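Local coordinates for uncharacterized protein YPL067C (Saccharomyces cerevisiae, PDB 5KCI), which is of unknown function but may be related to histidine triad proteins and to amyloid toxicity, at residues A[138-141]-A[142-145]; A[76-79]-A[80-84]. All coordinates share one frame; numbering follows the deposited sequence.

Contact 1 (A[138-141]-A[142-145]); sequences PLLR and PLLS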
ATOM      1  N   PRO A 138      -2.218 -16.074   0.933  1.00 40.84           N
ATOM      2  CA  PRO A 138      -2.278 -17.070  -0.164  1.00 42.36           C
ATOM      3  C   PRO A 138      -2.415 -16.442  -1.533  1.00 30.34           C
ATOM      4  O   PRO A 138      -1.858 -16.974  -2.515  1.00 29.88           O
ATOM      5  CB  PRO A 138      -3.518 -17.910   0.179  1.00 50.16           C
ATOM      6  CG  PRO A 138      -3.818 -17.630   1.604  1.00 54.72           C
ATOM      7  CD  PRO A 138      -3.335 -16.238   1.873  1.00 46.53           C
ATOM      8  N   LEU A 139      -3.134 -15.330  -1.633  1.00 30.29           N
ATOM      9  CA  LEU A 139      -3.343 -14.697  -2.927  1.00 31.81           C
ATOM     10  C   LEU A 139      -2.051 -14.137  -3.507  1.00 31.53           C
ATOM     11  O   LEU A 139      -2.012 -13.855  -4.702  1.00 33.21           O
ATOM     12  CB  LEU A 139      -4.399 -13.597  -2.821  1.00 36.07           C
ATOM     13  CG  LEU A 139      -5.825 -14.028  -2.450  1.00 43.85           C
ATOM     14  CD1 LEU A 139      -6.665 -12.804  -2.162  1.00 42.56           C
ATOM     15  CD2 LEU A 139      -6.469 -14.842  -3.554  1.00 47.46           C
ATOM     16  N   LEU A 140      -0.990 -14.006  -2.715  1.00 29.36           N
ATOM     17  CA  LEU A 140       0.306 -13.523  -3.197  1.00 30.30           C
ATOM     18  C   LEU A 140       1.343 -14.635  -3.342  1.00 28.77           C
ATOM     19  O   LEU A 140       2.506 -14.347  -3.682  1.00 24.13           O
ATOM     20  CB  LEU A 140       0.853 -12.442  -2.243  1.00 25.80           C
ATOM     21  CG  LEU A 140      -0.055 -11.227  -1.986  1.00 24.43           C
ATOM     22  CD1 LEU A 140       0.617 -10.233  -1.098  1.00 26.10           C
ATOM     23  CD2 LEU A 140      -0.441 -10.570  -3.323  1.00 30.60           C
ATOM     24  N   ARG A 141       0.971 -15.894  -3.071  1.00 28.62           N
ATOM     25  CA  ARG A 141       1.957 -16.967  -2.941  1.00 39.44           C
ATOM     26  C   ARG A 141       2.970 -16.989  -4.085  1.00 25.71           C
ATOM     27  O   ARG A 141       4.179 -16.957  -3.843  1.00 26.84           O
ATOM     28  CB  ARG A 141       1.239 -18.318  -2.839  1.00 77.56           C
ATOM     29  CG  ARG A 141       2.144 -19.545  -2.870  1.00115.99           C
ATOM     30  CD  ARG A 141       1.341 -20.812  -3.140  1.00142.99           C
ATOM     31  NE  ARG A 141       0.500 -20.695  -4.334  1.00159.11           N
ATOM     32  CZ  ARG A 141       0.914 -20.921  -5.579  1.00183.72           C
ATOM     33  NH1 ARG A 141       2.168 -21.283  -5.820  1.00200.05           N
ATOM     34  NH2 ARG A 141       0.069 -20.781  -6.591  1.00187.08           N
ATOM     35  N   PRO A 142       2.553 -17.118  -5.342  1.00 29.89           N
ATOM     36  CA  PRO A 142       3.579 -17.284  -6.385  1.00 27.99           C
ATOM     37  C   PRO A 142       4.400 -16.027  -6.580  1.00 28.56           C
ATOM     38  O   PRO A 142       5.608 -16.130  -6.819  1.00 28.42           O
ATOM     39  CB  PRO A 142       2.770 -17.665  -7.619  1.00 30.18           C
ATOM     40  CG  PRO A 142       1.488 -17.110  -7.429  1.00 31.02           C
ATOM     41  CD  PRO A 142       1.202 -17.084  -5.921  1.00 34.09           C
ATOM     42  N   LEU A 143       3.796 -14.848  -6.372  1.00 32.52           N
ATOM     43  CA  LEU A 143       4.548 -13.590  -6.424  1.00 26.34           C
ATOM     44  C   LEU A 143       5.595 -13.524  -5.330  1.00 23.54           C
ATOM     45  O   LEU A 143       6.747 -13.136  -5.570  1.00 25.05           O
ATOM     46  CB  LEU A 143       3.596 -12.418  -6.299  1.00 23.22           C
ATOM     47  CG  LEU A 143       2.558 -12.282  -7.417  1.00 37.24           C
ATOM     48  CD1 LEU A 143       1.579 -11.150  -7.106  1.00 38.50           C
ATOM     49  CD2 LEU A 143       3.205 -12.048  -8.742  1.00 54.03           C
ATOM     50  N   LEU A 144       5.221 -13.900  -4.112  1.00 25.00           N
ATOM     51  CA  LEU A 144       6.219 -13.930  -3.043  1.00 24.91           C
ATOM     52  C   LEU A 144       7.332 -14.897  -3.404  1.00 30.18           C
ATOM     53  O   LEU A 144       8.517 -14.589  -3.216  1.00 27.94           O
ATOM     54  CB  LEU A 144       5.571 -14.351  -1.735  1.00 29.55           C
ATOM     55  CG  LEU A 144       4.534 -13.357  -1.227  1.00 25.84           C
ATOM     56  CD1 LEU A 144       3.583 -14.026  -0.244  1.00 28.59           C
ATOM     57  CD2 LEU A 144       5.280 -12.175  -0.570  1.00 30.41           C
ATOM     58  N   SER A 145       6.960 -16.072  -3.934  1.00 32.70           N
ATOM     59  CA  SER A 145       7.976 -17.063  -4.267  1.00 33.62           C
ATOM     60  C   SER A 145       8.940 -16.494  -5.290  1.00 35.98           C
ATOM     61  O   SER A 145      10.134 -16.807  -5.255  1.00 40.45           O
ATOM     62  CB  SER A 145       7.339 -18.350  -4.805  1.00 39.88           C
ATOM     63  OG  SER A 145       6.409 -18.894  -3.898  1.00 52.91           O
TER
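Backbone hydrogen bonds join Leu140 to Leu144 and Arg141 to Ser145, the i to i+4 pairs with which a short helix starts. Leu144 N gives a nearly straight bond to Leu140 O, 2.8 Å long with 171° at the hydrogen. Arg141 O accepts twice: from Ser145 N at 2.9 Å, and from Ser145 OG at 3.0 Å, the hydroxyl arriving from above the carbonyl plane. OG lies anti to its own carbonyl carbon (chi1 -56°) and beside its own backbone N, from where it reaches back to Arg141 O. This is the first turn of helix 141-146, entered directly from the 3-10 segment 138-140, and Pro142, with no N-H to give, sits where a helix's opening turn leaves that group unused.

Apolar contacts lie on the inner side. Leu140 CB meets Leu144 CD1 at 3.7 Å, while the methyls Leu140 CD2 and Leu143 CD1 meet more loosely, at 4.3 Å. Leu140 and Leu143 both reach Leu171 of strand 165-172, and Leu143 and Leu144 touch Val149, so the turn packs on two neighbouring strands of the sheet.

On the outside, the Arg141 chain bends at chi3 (52°); as modelled, though poorly ordered, its guanidinium has Pro142 CD over one face, 3.8 Å above the guanidinium plane.

Contact 2 (A[76-79]-A[80-84]); sequences AAAK and AFSSS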
ATOM      1  N   ALA A  76      -9.489  -1.948  20.990  1.00 86.39           N
ATOM      2  CA  ALA A  76      -8.543  -0.871  21.252  1.00 77.65           C
ATOM      3  C   ALA A  76      -7.094  -1.348  21.198  1.00 58.88           C
ATOM      4  O   ALA A  76      -6.252  -0.683  20.584  1.00 53.13           O
ATOM      5  CB  ALA A  76      -8.846  -0.218  22.604  1.00 89.59           C
ATOM      6  N   ALA A  77      -6.784  -2.480  21.837  1.00 51.69           N
ATOM      7  CA  ALA A  77      -5.439  -3.043  21.855  1.00 46.11           C
ATOM      8  C   ALA A  77      -5.180  -4.019  20.708  1.00 51.45           C
ATOM      9  O   ALA A  77      -4.118  -4.652  20.676  1.00 49.52           O
ATOM     10  CB  ALA A  77      -5.189  -3.768  23.173  1.00 50.91           C
ATOM     11  N   ALA A  78      -6.122  -4.167  19.787  1.00 54.77           N
ATOM     12  CA  ALA A  78      -5.954  -5.125  18.702  1.00 51.22           C
ATOM     13  C   ALA A  78      -4.659  -4.862  17.932  1.00 47.95           C
ATOM     14  O   ALA A  78      -4.324  -3.716  17.624  1.00 40.37           O
ATOM     15  CB  ALA A  78      -7.162  -5.055  17.775  1.00 50.61           C
ATOM     16  N   LYS A  79      -3.921  -5.939  17.642  1.00 50.98           N
ATOM     17  CA  LYS A  79      -2.715  -5.857  16.822  1.00 45.57           C
ATOM     18  C   LYS A  79      -3.067  -5.508  15.380  1.00 37.59           C
ATOM     19  O   LYS A  79      -4.103  -5.928  14.868  1.00 34.48           O
ATOM     20  CB  LYS A  79      -1.953  -7.194  16.847  1.00 48.97           C
ATOM     21  CG  LYS A  79      -1.008  -7.410  18.037  1.00 56.55           C
ATOM     22  CD  LYS A  79      -0.499  -8.868  18.109  1.00 55.66           C
ATOM     23  CE  LYS A  79       0.566  -9.183  17.065  1.00 58.70           C
ATOM     24  NZ  LYS A  79       0.899 -10.664  17.000  1.00 59.09           N
ATOM     25  N   ALA A  80      -2.196  -4.735  14.731  1.00 32.12           N
ATOM     26  CA  ALA A  80      -2.355  -4.408  13.327  1.00 30.15           C
ATOM     27  C   ALA A  80      -2.542  -5.700  12.549  1.00 29.78           C
ATOM     28  O   ALA A  80      -1.908  -6.705  12.863  1.00 29.77           O
ATOM     29  CB  ALA A  80      -1.127  -3.661  12.819  1.00 27.07           C
ATOM     30  N   PHE A  81      -3.486  -5.696  11.612  1.00 38.28           N
ATOM     31  CA  PHE A  81      -3.760  -6.811  10.703  1.00 39.33           C
ATOM     32  C   PHE A  81      -4.366  -8.034  11.399  1.00 40.35           C
ATOM     33  O   PHE A  81      -4.584  -9.066  10.730  1.00 34.43           O
ATOM     34  CB  PHE A  81      -2.492  -7.238   9.944  1.00 32.79           C
ATOM     35  CG  PHE A  81      -1.807  -6.102   9.252  1.00 30.59           C
ATOM     36  CD1 PHE A  81      -2.521  -5.255   8.406  1.00 27.40           C
ATOM     37  CD2 PHE A  81      -0.459  -5.859   9.465  1.00 29.57           C
ATOM     38  CE1 PHE A  81      -1.901  -4.188   7.782  1.00 31.09           C
ATOM     39  CE2 PHE A  81       0.165  -4.800   8.850  1.00 28.40           C
ATOM     40  CZ  PHE A  81      -0.553  -3.956   8.011  1.00 26.24           C
ATOM     41  N   SER A  82      -4.676  -7.953  12.702  1.00 37.34           N
ATOM     42  CA  SER A  82      -5.232  -9.080  13.440  1.00 31.42           C
ATOM     43  C   SER A  82      -6.668  -9.376  13.060  1.00 31.73           C
ATOM     44  O   SER A  82      -7.171 -10.444  13.408  1.00 37.20           O
ATOM     45  CB  SER A  82      -5.205  -8.811  14.944  1.00 34.73           C
ATOM     46  OG  SER A  82      -6.086  -7.746  15.218  1.00 33.88           O
ATOM     47  N   SER A  83      -7.345  -8.447  12.398  1.00 38.39           N
ATOM     48  CA  SER A  83      -8.729  -8.621  11.992  1.00 47.40           C
ATOM     49  C   SER A  83      -8.952  -7.851  10.698  1.00 37.57           C
ATOM     50  O   SER A  83      -8.388  -6.774  10.520  1.00 37.61           O
ATOM     51  CB  SER A  83      -9.686  -8.111  13.073  1.00 53.85           C
ATOM     52  OG  SER A  83     -11.006  -8.069  12.579  1.00 52.12           O
ATOM     53  N   SER A  84      -9.769  -8.408   9.797  1.00 43.86           N
ATOM     54  CA  SER A  84      -9.976  -7.773   8.499  1.00 46.73           C
ATOM     55  C   SER A  84     -10.644  -6.407   8.618  1.00 37.77           C
ATOM     56  O   SER A  84     -10.581  -5.606   7.673  1.00 36.34           O
ATOM     57  CB  SER A  84     -10.794  -8.692   7.587  1.00 53.11           C
ATOM     58  OG  SER A  84     -12.104  -8.913   8.074  1.00 52.14           O
TER
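Lys79 and Ser82 are the ends of a type II beta turn, with Ala80 and Phe81 at its corners, in the loop that leads from helix 56-64 to strand 87-91. The turn shows how a serine at the fourth position can add a side-chain bond to the backbone bond that closes the turn. Phe81 takes the positive phi (69°) of the third position.

Followed outward, the Ser82 side chain begins with CB packed against the carbonyl of Lys79, 3.1 Å from its O, and alongside Lys79 CB at 4.1 Å. The chi1 of 66° places OG between its own backbone N and carbonyl carbon, which points the hydroxyl back at Lys79 O. At the tip, OG donates to Lys79 O in the carbonyl plane, on a lone pair, at 2.7 Å. Ser82 N donates to Lys79 O as well, at 3.0 Å and from above that plane, so two bonds from one residue grip a single acceptor.

The corner residues face the body of the protein. Ala80 CB lies over one face of the Phe81 ring, offset toward its rim and 4.0 Å above the plane; the same ring stacks with Phe133 and touches Leu107 of strand 102-109. Ala80 O accepts a bond from Arg129 on helix 120-135, which ties the turn's backbone to that helix. Beside the hydroxyl of Ser82, the methyl carbon CB of Ala78 approaches OG to 3.9 Å.

In the fold
In a helix's first turn and in a beta turn alike, a serine gives both its N-H and its hydroxyl to one carbonyl oxygen. The two differ in how the hydroxyl arrives: above the carbonyl plane in contact 1, but in it and on a lone pair in contact 2. Contact 2 comes first in the chain; the centres of the two lie about 23 Å apart, with nearest atoms about 11 Å apart and no touch. Helix 120-135, which contact 2 leans on, runs on into contact 1, and both pack against the antiparallel sheet. The Phe81 side chain is about 11 Å from the bound zinc ion, which puts contact 2 near that site without making it part of it.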